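MAU2 chromatid cohesion factor homolog (PDB 4XDN) forms a complex with Scc2 that is required for the association of cohesin with chromosomes, and so takes part in sister chromatid cohesion. Local coordinates at residues 38-43 with 68-73; 44-49 with 57-62; 93-98 with 102-107; 360-365 with 374-379. One frame throughout, in Å; residues are numbered along the deposited sequence.

Contact 1 (38-43 with 68-73); sequences EYRDHA and QMFQLL
Two rings meet the opposing helix by their edges. The Tyr39 ring has Met69 CG at its rim, close to the ring plane and 4.2 Å from Tyr39 CE2, and the Phe70 ring is approached at its edge by Arg40, with NH1 4.2 Å from Phe70 CZ. The guanidinium plane is turned 44° from the Phe70 ring, so this is a skewed meeting at the rim and not a cation-pi stack. Asp41 lies in the guanidinium plane at its edge. Arg40 grips it side-on with two nitrogens, both on the same oxygen: NE to Asp41 OD1 is 2.9 Å with an N-H...O angle of 155°, and the more bent bond from NH2 to Asp41 OD1 is 3.2 Å. Both donors come from the same face of the carboxylate. Helices 29-45 and 53-76, which follow one another in the chain and run roughly antiparallel, are joined here in the kind of helical pair from which alpha-helical superhelices of the TPR type are built. The Arg40 chain leaves with CG opposite the backbone N and then bends at chi3 (60°), which lets one end of the guanidinium face Asp41 while NH1 points on toward Phe70. NH1 also forms a salt bridge with Glu90 of helix 81-98, so the guanidinium has carboxylate partners on two helices, which probably limits its rotation. Tyr39, buried, donates or accepts through OH in a hydrogen bond with the backbone of another protein's chain, while Met69 packs on Leu35 and Ala36 one turn earlier in helix 29-45.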
# COMPACT_ATOMS: atom_id res chain seq x y z
N GLU A 38 -0.87 15.71 -33.98
CA GLU A 38 -1.96 14.86 -34.44
C GLU A 38 -1.62 13.39 -34.24
O GLU A 38 -2.45 12.62 -33.75
CB GLU A 38 -2.28 15.13 -35.92
CG GLU A 38 -3.32 14.17 -36.50
CD GLU A 38 -3.82 14.58 -37.88
OE1 GLU A 38 -3.12 15.33 -38.58
OE2 GLU A 38 -4.93 14.14 -38.25
N TYR A 39 -0.41 13.00 -34.63
CA TYR A 39 0.03 11.61 -34.47
C TYR A 39 -0.03 11.19 -33.00
O TYR A 39 -0.46 10.09 -32.67
CB TYR A 39 1.45 11.43 -35.01
CG TYR A 39 1.55 11.46 -36.52
CD1 TYR A 39 0.70 10.70 -37.31
CD2 TYR A 39 2.51 12.25 -37.16
CE1 TYR A 39 0.79 10.72 -38.69
CE2 TYR A 39 2.61 12.27 -38.54
CZ TYR A 39 1.75 11.51 -39.30
OH TYR A 39 1.85 11.54 -40.67
N ARG A 40 0.41 12.09 -32.12
CA ARG A 40 0.41 11.83 -30.68
C ARG A 40 -1.01 11.72 -30.16
O ARG A 40 -1.37 10.73 -29.51
CB ARG A 40 1.16 12.94 -29.94
CG ARG A 40 1.15 12.81 -28.41
CD ARG A 40 1.51 14.13 -27.76
NE ARG A 40 0.56 15.19 -28.13
CZ ARG A 40 0.83 16.49 -28.11
NH1 ARG A 40 2.03 16.92 -27.74
NH2 ARG A 40 -0.10 17.36 -28.47
N ASP A 41 -1.82 12.74 -30.42
CA ASP A 41 -3.17 12.82 -29.87
C ASP A 41 -4.07 11.71 -30.41
O ASP A 41 -5.04 11.33 -29.75
CB ASP A 41 -3.78 14.19 -30.17
CG ASP A 41 -3.03 15.33 -29.50
OD1 ASP A 41 -2.28 15.07 -28.54
OD2 ASP A 41 -3.19 16.49 -29.94
N HIS A 42 -3.74 11.20 -31.59
CA HIS A 42 -4.50 10.10 -32.17
C HIS A 42 -4.12 8.78 -31.52
O HIS A 42 -4.94 7.88 -31.38
CB HIS A 42 -4.28 10.03 -33.68
CG HIS A 42 -5.26 9.14 -34.37
ND1 HIS A 42 -6.57 9.51 -34.59
CD2 HIS A 42 -5.13 7.89 -34.88
CE1 HIS A 42 -7.21 8.53 -35.21
NE2 HIS A 42 -6.36 7.54 -35.40
N ALA A 43 -2.85 8.67 -31.12
CA ALA A 43 -2.40 7.50 -30.38
C ALA A 43 -3.10 7.44 -29.02
O ALA A 43 -3.49 6.37 -28.56
CB ALA A 43 -0.89 7.52 -30.21
N GLN A 68 9.57 11.71 -34.32
CA GLN A 68 10.44 12.00 -35.45
C GLN A 68 10.10 13.36 -36.06
O GLN A 68 10.99 14.07 -36.53
CB GLN A 68 10.32 10.90 -36.51
CG GLN A 68 10.70 9.51 -36.00
CD GLN A 68 11.94 8.91 -36.65
OE1 GLN A 68 12.54 9.49 -37.56
NE2 GLN A 68 12.32 7.73 -36.19
N MET A 69 8.82 13.72 -36.05
CA MET A 69 8.39 15.02 -36.55
C MET A 69 8.88 16.13 -35.63
O MET A 69 9.29 17.20 -36.09
CB MET A 69 6.87 15.06 -36.69
CG MET A 69 6.32 14.11 -37.76
SD MET A 69 6.61 14.65 -39.45
CE MET A 69 5.13 15.59 -39.77
N PHE A 70 8.84 15.88 -34.32
CA PHE A 70 9.40 16.82 -33.35
C PHE A 70 10.90 17.00 -33.57
O PHE A 70 11.41 18.12 -33.57
CB PHE A 70 9.14 16.36 -31.92
CG PHE A 70 7.76 16.66 -31.41
CD1 PHE A 70 7.19 17.91 -31.57
CD2 PHE A 70 7.03 15.67 -30.75
CE1 PHE A 70 5.92 18.18 -31.09
CE2 PHE A 70 5.75 15.94 -30.27
CZ PHE A 70 5.20 17.19 -30.44
N GLN A 71 11.60 15.88 -33.73
CA GLN A 71 13.04 15.90 -33.96
C GLN A 71 13.36 16.66 -35.24
O GLN A 71 14.38 17.33 -35.35
CB GLN A 71 13.59 14.47 -34.03
CG GLN A 71 13.62 13.78 -32.69
CD GLN A 71 14.11 12.34 -32.77
OE1 GLN A 71 13.85 11.63 -33.74
NE2 GLN A 71 14.82 11.91 -31.73
N LEU A 72 12.46 16.54 -36.21
CA LEU A 72 12.59 17.24 -37.48
C LEU A 72 12.66 18.75 -37.25
O LEU A 72 13.48 19.43 -37.87
CB LEU A 72 11.41 16.89 -38.38
CG LEU A 72 11.62 16.74 -39.89
CD1 LEU A 72 12.77 15.80 -40.23
CD2 LEU A 72 10.33 16.23 -40.50
N LEU A 73 11.81 19.25 -36.36
CA LEU A 73 11.79 20.67 -36.05
C LEU A 73 13.09 21.13 -35.41
O LEU A 73 13.63 22.17 -35.76
CB LEU A 73 10.61 20.99 -35.11
CG LEU A 73 9.21 20.88 -35.72
CD1 LEU A 73 8.14 21.03 -34.65
CD2 LEU A 73 9.02 21.93 -36.82

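Contact 2 (44-49 with 57-62); sequences YSIANK and KQYYGL
Ile46 places CG1 between its backbone N and carbonyl carbon (chi1 58°), a setting that swings CD1 across to Tyr59, whose own CG stands opposite its backbone N (chi1 171°) and carries the ring toward the turn. The contact closes an alpha-alpha hairpin: helix 29-45 ends, a type I beta turn from Ile46 to Lys49 follows, and helix 53-76 comes back past it. Within the turn, Lys49 N is hydrogen-bonded to Ile46 O at 3.0 Å. Ile46 CD1 sits at the edge of the Tyr59 ring, near its plane, 4.0 Å from Tyr59 CD1 and 4.1 Å from Tyr59 CB, so the methyl fits beside the root of the ring. Farther out along the ring, the methyl of Ala47 approaches obliquely, its CB 4.0 Å from Tyr59 CE1. These two apolar groups meet a buried ring, with no hydrogen bond between the segments. Beyond the segments, helix 369-398 covers Ala47 through Met369 and Leu372, and an aromatic side chain of another protein's chain packs on Ile46. The phenol end of Tyr59 is tied down at the far end of the ring, where OH is hydrogen-bonded to Met369 N and Glu98 OE1. Next to it in sequence, Tyr60 offers a ring face to Tyr59, with CD2 of Tyr59 lying 3.6 Å above the Tyr60 plane and offset toward its rim.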
# COMPACT_ATOMS: atom_id res chain seq x y z
N TYR A 44 -3.26 8.60 -28.39
CA TYR A 44 -3.98 8.68 -27.12
C TYR A 44 -5.43 8.27 -27.29
O TYR A 44 -6.03 7.67 -26.40
CB TYR A 44 -3.92 10.10 -26.54
CG TYR A 44 -2.57 10.56 -26.04
CD1 TYR A 44 -1.62 9.65 -25.57
CD2 TYR A 44 -2.23 11.91 -26.04
CE1 TYR A 44 -0.39 10.08 -25.12
CE2 TYR A 44 -1.00 12.34 -25.59
CZ TYR A 44 -0.09 11.43 -25.13
OH TYR A 44 1.14 11.87 -24.68
N SER A 45 -6.00 8.61 -28.45
CA SER A 45 -7.41 8.40 -28.71
C SER A 45 -7.75 6.91 -28.83
O SER A 45 -8.89 6.52 -28.60
CB SER A 45 -7.85 9.14 -29.98
OG SER A 45 -7.42 8.46 -31.15
N ILE A 46 -6.76 6.10 -29.17
CA ILE A 46 -6.95 4.65 -29.33
C ILE A 46 -6.14 3.86 -28.29
O ILE A 46 -6.00 2.64 -28.41
CB ILE A 46 -6.55 4.18 -30.75
CG1 ILE A 46 -5.09 4.54 -31.06
CG2 ILE A 46 -7.47 4.79 -31.79
CD1 ILE A 46 -4.14 3.37 -30.99
N ALA A 47 -5.64 4.55 -27.28
CA ALA A 47 -4.75 3.95 -26.29
C ALA A 47 -5.45 2.85 -25.48
O ALA A 47 -4.79 1.97 -24.94
CB ALA A 47 -4.20 5.02 -25.37
N ASN A 48 -6.77 2.92 -25.40
CA ASN A 48 -7.55 1.93 -24.66
C ASN A 48 -8.08 0.81 -25.56
O ASN A 48 -8.93 0.03 -25.13
CB ASN A 48 -8.73 2.60 -23.95
CG ASN A 48 -9.79 3.09 -24.91
OD1 ASN A 48 -9.49 3.58 -25.99
ND2 ASN A 48 -11.05 2.96 -24.51
N LYS A 49 -7.57 0.73 -26.78
CA LYS A 49 -8.08 -0.22 -27.77
C LYS A 49 -7.00 -1.17 -28.29
O LYS A 49 -7.17 -1.80 -29.33
CB LYS A 49 -8.70 0.53 -28.96
CG LYS A 49 -9.77 1.53 -28.57
CD LYS A 49 -10.53 2.04 -29.79
CE LYS A 49 -11.51 1.01 -30.34
NZ LYS A 49 -12.60 0.69 -29.37
N LYS A 57 1.76 -2.17 -32.47
CA LYS A 57 2.65 -1.65 -33.51
C LYS A 57 2.13 -0.34 -34.08
O LYS A 57 2.89 0.58 -34.34
CB LYS A 57 2.81 -2.68 -34.63
CG LYS A 57 3.66 -3.88 -34.25
CD LYS A 57 3.73 -4.89 -35.38
CE LYS A 57 4.56 -4.35 -36.55
NZ LYS A 57 4.66 -5.36 -37.65
N GLN A 58 0.81 -0.27 -34.25
CA GLN A 58 0.18 0.94 -34.77
C GLN A 58 0.26 2.08 -33.77
O GLN A 58 0.53 3.22 -34.13
CB GLN A 58 -1.28 0.67 -35.14
CG GLN A 58 -1.46 -0.38 -36.22
CD GLN A 58 -2.42 0.06 -37.30
OE1 GLN A 58 -2.21 1.08 -37.96
NE2 GLN A 58 -3.49 -0.71 -37.49
N TYR A 59 0.01 1.76 -32.50
CA TYR A 59 0.07 2.76 -31.44
C TYR A 59 1.46 3.39 -31.37
O TYR A 59 1.59 4.61 -31.34
CB TYR A 59 -0.29 2.15 -30.09
CG TYR A 59 -0.05 3.09 -28.93
CD1 TYR A 59 -1.01 4.01 -28.54
CD2 TYR A 59 1.15 3.05 -28.21
CE1 TYR A 59 -0.79 4.87 -27.48
CE2 TYR A 59 1.38 3.90 -27.15
CZ TYR A 59 0.41 4.81 -26.79
OH TYR A 59 0.63 5.66 -25.73
N TYR A 60 2.48 2.55 -31.35
CA TYR A 60 3.85 3.03 -31.25
C TYR A 60 4.35 3.54 -32.60
O TYR A 60 5.29 4.32 -32.67
CB TYR A 60 4.76 1.93 -30.71
CG TYR A 60 4.73 1.80 -29.20
CD1 TYR A 60 4.75 2.93 -28.38
CD2 TYR A 60 4.68 0.56 -28.58
CE1 TYR A 60 4.71 2.82 -27.01
CE2 TYR A 60 4.65 0.44 -27.21
CZ TYR A 60 4.67 1.58 -26.43
OH TYR A 60 4.64 1.49 -25.06
N GLY A 61 3.71 3.09 -33.68
CA GLY A 61 3.99 3.62 -35.00
C GLY A 61 3.65 5.10 -35.03
O GLY A 61 4.39 5.91 -35.59
N LEU A 62 2.52 5.45 -34.41
CA LEU A 62 2.09 6.84 -34.33
C LEU A 62 3.03 7.65 -33.45
O LEU A 62 3.42 8.77 -33.81
CB LEU A 62 0.66 6.92 -33.78
CG LEU A 62 -0.43 6.36 -34.70
CD1 LEU A 62 -1.71 6.14 -33.93
CD2 LEU A 62 -0.66 7.28 -35.88

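Contact 3 (93-98 with 102-107); sequences ELLIQE and FDLAEL
Leu95 and Ala105 form the close-fitting middle of this contact, where Leu95 CD1 comes to 3.9 Å from Ala105 CA and thus lies against the backbone of the second helix. Ala105 CB stands 4.1 Å from Leu95 CB as well as 4.1 Å from Leu95 CD1, so the methyl lies against the leucine stem. With Leu95 CG anti to the carbonyl carbon (chi1 -67°) and chi2 at 175°, CD1 goes to Ala105 and Leu95 CD2 to Leu104 CD2 at 4.2 Å. The packing is looser around Ile96 and Phe102. Ile96 reaches Ala105 only at longer range, its CG1 4.4 Å from Ala105 CB, and partly exposed Phe102 starts out away from helix 81-98 before its ring returns to bring CE1 within 4.1 Å of Ile96 O. That oxygen lies at the ring edge, near its plane, and no hydrogen bond links the two segments anywhere. Helix 126-144 covers Ile96, Ala105 and Phe102, through Met143, Leu140 and Arg144 respectively; Arg144 also forms salt bridges with Asp103 and Glu106. An apolar side chain of another protein's chain packs on Leu95 as well. The segment axes approach to 9.1 Å at 160°, nearly antiparallel, and a connection of three residues joins the helices: a tight alpha-alpha hairpin, as in superhelices of the TPR type.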
# COMPACT_ATOMS: atom_id res chain seq x y z
N GLU A 93 8.44 14.50 -23.37
CA GLU A 93 7.31 13.92 -22.65
C GLU A 93 7.01 12.53 -23.20
O GLU A 93 6.67 11.61 -22.45
CB GLU A 93 6.09 14.83 -22.78
CG GLU A 93 4.91 14.42 -21.90
CD GLU A 93 5.05 14.89 -20.47
OE1 GLU A 93 4.07 14.74 -19.71
OE2 GLU A 93 6.12 15.41 -20.10
N LEU A 94 7.15 12.38 -24.52
CA LEU A 94 6.88 11.10 -25.17
C LEU A 94 8.03 10.12 -24.96
O LEU A 94 7.80 8.93 -24.78
CB LEU A 94 6.64 11.30 -26.67
CG LEU A 94 5.48 12.23 -27.06
CD1 LEU A 94 5.31 12.24 -28.57
CD2 LEU A 94 4.18 11.82 -26.38
N LEU A 95 9.26 10.62 -24.99
CA LEU A 95 10.41 9.77 -24.73
C LEU A 95 10.31 9.15 -23.34
O LEU A 95 10.64 7.99 -23.13
CB LEU A 95 11.71 10.57 -24.86
CG LEU A 95 12.08 11.09 -26.25
CD1 LEU A 95 13.32 11.96 -26.17
CD2 LEU A 95 12.30 9.94 -27.22
N ILE A 96 9.84 9.96 -22.39
CA ILE A 96 9.75 9.54 -21.00
C ILE A 96 8.61 8.55 -20.79
O ILE A 96 8.75 7.59 -20.02
CB ILE A 96 9.56 10.78 -20.09
CG1 ILE A 96 10.83 11.63 -20.10
CG2 ILE A 96 9.23 10.36 -18.66
CD1 ILE A 96 10.69 12.97 -19.40
N GLN A 97 7.49 8.77 -21.46
CA GLN A 97 6.28 7.97 -21.22
C GLN A 97 6.13 6.78 -22.16
O GLN A 97 5.42 5.83 -21.84
CB GLN A 97 5.04 8.86 -21.33
CG GLN A 97 4.94 9.91 -20.24
CD GLN A 97 3.63 10.68 -20.30
OE1 GLN A 97 2.77 10.39 -21.14
NE2 GLN A 97 3.47 11.65 -19.41
N GLU A 98 6.80 6.82 -23.31
CA GLU A 98 6.59 5.81 -24.35
C GLU A 98 7.81 4.93 -24.61
O GLU A 98 7.68 3.84 -25.17
CB GLU A 98 6.18 6.49 -25.66
CG GLU A 98 5.05 7.51 -25.51
CD GLU A 98 3.76 6.89 -24.97
OE1 GLU A 98 3.55 5.68 -25.18
OE2 GLU A 98 2.97 7.62 -24.35
N PHE A 102 16.00 7.20 -21.94
CA PHE A 102 16.08 8.19 -20.89
C PHE A 102 17.31 9.08 -21.04
O PHE A 102 17.24 10.28 -20.80
CB PHE A 102 16.08 7.50 -19.52
CG PHE A 102 14.88 6.60 -19.30
CD1 PHE A 102 13.61 7.02 -19.65
CD2 PHE A 102 15.04 5.34 -18.76
CE1 PHE A 102 12.52 6.20 -19.45
CE2 PHE A 102 13.95 4.51 -18.56
CZ PHE A 102 12.69 4.94 -18.91
N ASP A 103 18.43 8.48 -21.42
CA ASP A 103 19.65 9.24 -21.67
C ASP A 103 19.44 10.27 -22.78
O ASP A 103 19.91 11.40 -22.69
CB ASP A 103 20.81 8.31 -22.04
CG ASP A 103 21.27 7.46 -20.87
OD1 ASP A 103 20.90 7.77 -19.72
OD2 ASP A 103 22.01 6.48 -21.11
N LEU A 104 18.72 9.86 -23.82
CA LEU A 104 18.42 10.74 -24.94
C LEU A 104 17.56 11.91 -24.48
O LEU A 104 17.83 13.07 -24.83
CB LEU A 104 17.69 9.97 -26.04
CG LEU A 104 17.23 10.77 -27.26
CD1 LEU A 104 18.42 11.36 -28.00
CD2 LEU A 104 16.40 9.89 -28.18
N ALA A 105 16.54 11.61 -23.69
CA ALA A 105 15.67 12.64 -23.14
C ALA A 105 16.48 13.62 -22.31
O ALA A 105 16.31 14.84 -22.42
CB ALA A 105 14.58 12.01 -22.29
N GLU A 106 17.38 13.09 -21.50
CA GLU A 106 18.20 13.90 -20.61
C GLU A 106 19.12 14.84 -21.39
O GLU A 106 19.36 15.97 -20.97
CB GLU A 106 19.02 13.00 -19.68
CG GLU A 106 19.77 13.75 -18.59
CD GLU A 106 20.40 12.83 -17.57
OE1 GLU A 106 20.49 11.61 -17.84
OE2 GLU A 106 20.81 13.32 -16.50
N LEU A 107 19.63 14.37 -22.52
CA LEU A 107 20.50 15.19 -23.36
C LEU A 107 19.73 16.37 -23.95
O LEU A 107 20.26 17.48 -24.04
CB LEU A 107 21.12 14.36 -24.48
CG LEU A 107 22.29 13.45 -24.12
CD1 LEU A 107 22.73 12.64 -25.33
CD2 LEU A 107 23.47 14.25 -23.57

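Contact 4 (360-365 with 374-379); sequences KNIAAG and SRIQTY
Ile362 sends its side chain onto Ile376 and Arg375 from the loop connecting helices 339-360 and 369-398, which packs back on the early turns of the second helix. Its CB points to that helix. From there CG1 leaves opposite the backbone N (chi1 -170°) and the chain continues extended, so that it acts as a spacer and delivers the tip. CG2, the other branch, lies 4.5 Å from Ile376 CD1. The end methyl does the real touching: CD1 is 3.9 Å from Ile376 CG1 and 4.4 Å from Arg375 CB, settling between two neighbouring side chains of the helix. The two isoleucines cross at about a right angle, and Tyr379, one turn on, stays just beyond contact, its CE2 4.6 Å from Ile362 CD1. Backbone of another protein's chain also packs on Ile362, while its own carbonyl oxygen accepts a hydrogen bond from Asn48 ND2. At the more polar margin one water bridges the segments. It donates to Ala363 O at 2.8 Å and, lying in the guanidinium plane, accepts a weak bond from Arg375 NH1 at 3.2 Å.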
# COMPACT_ATOMS: atom_id res chain seq x y z
N LYS A 360 -12.36 -3.51 -17.87
CA LYS A 360 -13.00 -3.70 -19.16
C LYS A 360 -13.39 -2.38 -19.82
O LYS A 360 -13.21 -2.21 -21.03
CB LYS A 360 -14.24 -4.59 -19.00
CG LYS A 360 -15.10 -4.71 -20.25
CD LYS A 360 -16.20 -5.75 -20.07
CE LYS A 360 -15.74 -7.14 -20.49
NZ LYS A 360 -16.41 -7.59 -21.75
N ASN A 361 -13.91 -1.45 -19.03
CA ASN A 361 -14.43 -0.19 -19.57
C ASN A 361 -13.44 0.97 -19.43
O ASN A 361 -13.85 2.14 -19.43
CB ASN A 361 -15.74 0.17 -18.87
CG ASN A 361 -16.80 -0.90 -19.04
OD1 ASN A 361 -17.39 -1.36 -18.06
ND2 ASN A 361 -17.04 -1.31 -20.28
N ILE A 362 -12.15 0.66 -19.32
CA ILE A 362 -11.14 1.70 -19.20
C ILE A 362 -11.12 2.54 -20.48
O ILE A 362 -11.20 2.00 -21.58
CB ILE A 362 -9.74 1.12 -18.91
CG1 ILE A 362 -8.76 2.24 -18.56
CG2 ILE A 362 -9.24 0.29 -20.10
CD1 ILE A 362 -7.47 1.75 -17.94
N ALA A 363 -11.04 3.86 -20.32
CA ALA A 363 -11.22 4.78 -21.44
C ALA A 363 -10.00 5.65 -21.70
O ALA A 363 -9.10 5.76 -20.86
CB ALA A 363 -12.43 5.66 -21.18
N ALA A 364 -9.97 6.23 -22.89
CA ALA A 364 -9.11 7.37 -23.18
C ALA A 364 -9.90 8.61 -22.74
O ALA A 364 -11.12 8.52 -22.59
CB ALA A 364 -8.77 7.43 -24.65
N GLY A 365 -9.25 9.75 -22.51
CA GLY A 365 -7.83 9.95 -22.70
C GLY A 365 -7.54 11.35 -22.17
O GLY A 365 -8.21 11.76 -21.22
N SER A 374 -0.61 0.84 -16.33
CA SER A 374 -0.29 0.85 -14.91
C SER A 374 -1.55 0.85 -14.06
O SER A 374 -1.59 0.26 -12.98
CB SER A 374 0.58 2.06 -14.56
OG SER A 374 -0.15 3.26 -14.71
N ARG A 375 -2.59 1.51 -14.56
CA ARG A 375 -3.87 1.55 -13.86
C ARG A 375 -4.51 0.16 -13.84
O ARG A 375 -5.13 -0.24 -12.86
CB ARG A 375 -4.82 2.55 -14.51
CG ARG A 375 -4.40 4.01 -14.34
CD ARG A 375 -5.38 4.94 -15.03
NE ARG A 375 -6.69 4.91 -14.38
CZ ARG A 375 -7.79 5.44 -14.90
NH1 ARG A 375 -7.76 6.04 -16.08
NH2 ARG A 375 -8.94 5.36 -14.23
N ILE A 376 -4.35 -0.57 -14.94
CA ILE A 376 -4.86 -1.93 -15.03
C ILE A 376 -4.10 -2.85 -14.08
O ILE A 376 -4.68 -3.77 -13.49
CB ILE A 376 -4.75 -2.47 -16.47
CG1 ILE A 376 -5.73 -1.72 -17.38
CG2 ILE A 376 -5.04 -3.97 -16.54
CD1 ILE A 376 -5.44 -1.87 -18.86
N GLN A 377 -2.81 -2.60 -13.93
CA GLN A 377 -1.96 -3.40 -13.06
C GLN A 377 -2.41 -3.24 -11.61
O GLN A 377 -2.42 -4.20 -10.84
CB GLN A 377 -0.50 -3.00 -13.23
CG GLN A 377 0.50 -4.09 -12.90
CD GLN A 377 0.59 -5.17 -13.98
OE1 GLN A 377 -0.32 -5.34 -14.79
NE2 GLN A 377 1.71 -5.90 -13.98
N THR A 378 -2.78 -2.01 -11.24
CA THR A 378 -3.30 -1.73 -9.91
C THR A 378 -4.67 -2.36 -9.73
O THR A 378 -4.99 -2.88 -8.65
CB THR A 378 -3.40 -0.21 -9.67
OG1 THR A 378 -2.08 0.35 -9.64
CG2 THR A 378 -4.09 0.10 -8.35
N TYR A 379 -5.49 -2.32 -10.77
CA TYR A 379 -6.80 -2.97 -10.75
C TYR A 379 -6.63 -4.47 -10.49
O TYR A 379 -7.40 -5.06 -9.74
CB TYR A 379 -7.54 -2.75 -12.07
CG TYR A 379 -8.17 -1.38 -12.24
CD1 TYR A 379 -8.74 -0.71 -11.17
CD2 TYR A 379 -8.19 -0.77 -13.49
CE1 TYR A 379 -9.32 0.53 -11.33
CE2 TYR A 379 -8.77 0.48 -13.66
CZ TYR A 379 -9.33 1.12 -12.58
OH TYR A 379 -9.90 2.36 -12.74
O HOH W 1 -9.03 7.47 -18.64

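Contacts 1 and 2 join the same two helices, 29-45 and 53-76, contact 2 at the turn end and contact 1 farther along. Contact 3 belongs to the next hairpin, yet Leu94 of segment 93-98 packs on Arg40 and Phe70 of contact 1. Contact 4 lies far along the sequence, but the hydrogen-bonded pairs already noted tie contact 2 to contacts 3 and 4. All touching residues of contact 2 are buried, while Arg40, Phe102 and Arg375 are the partly exposed members of contacts 1, 3 and 4. Contacts 2 and 3 are purely apolar or nearly so, whereas contact 1 includes a salt-bridged arginine and contact 4, nearest the chain's centre, adds a water bridge.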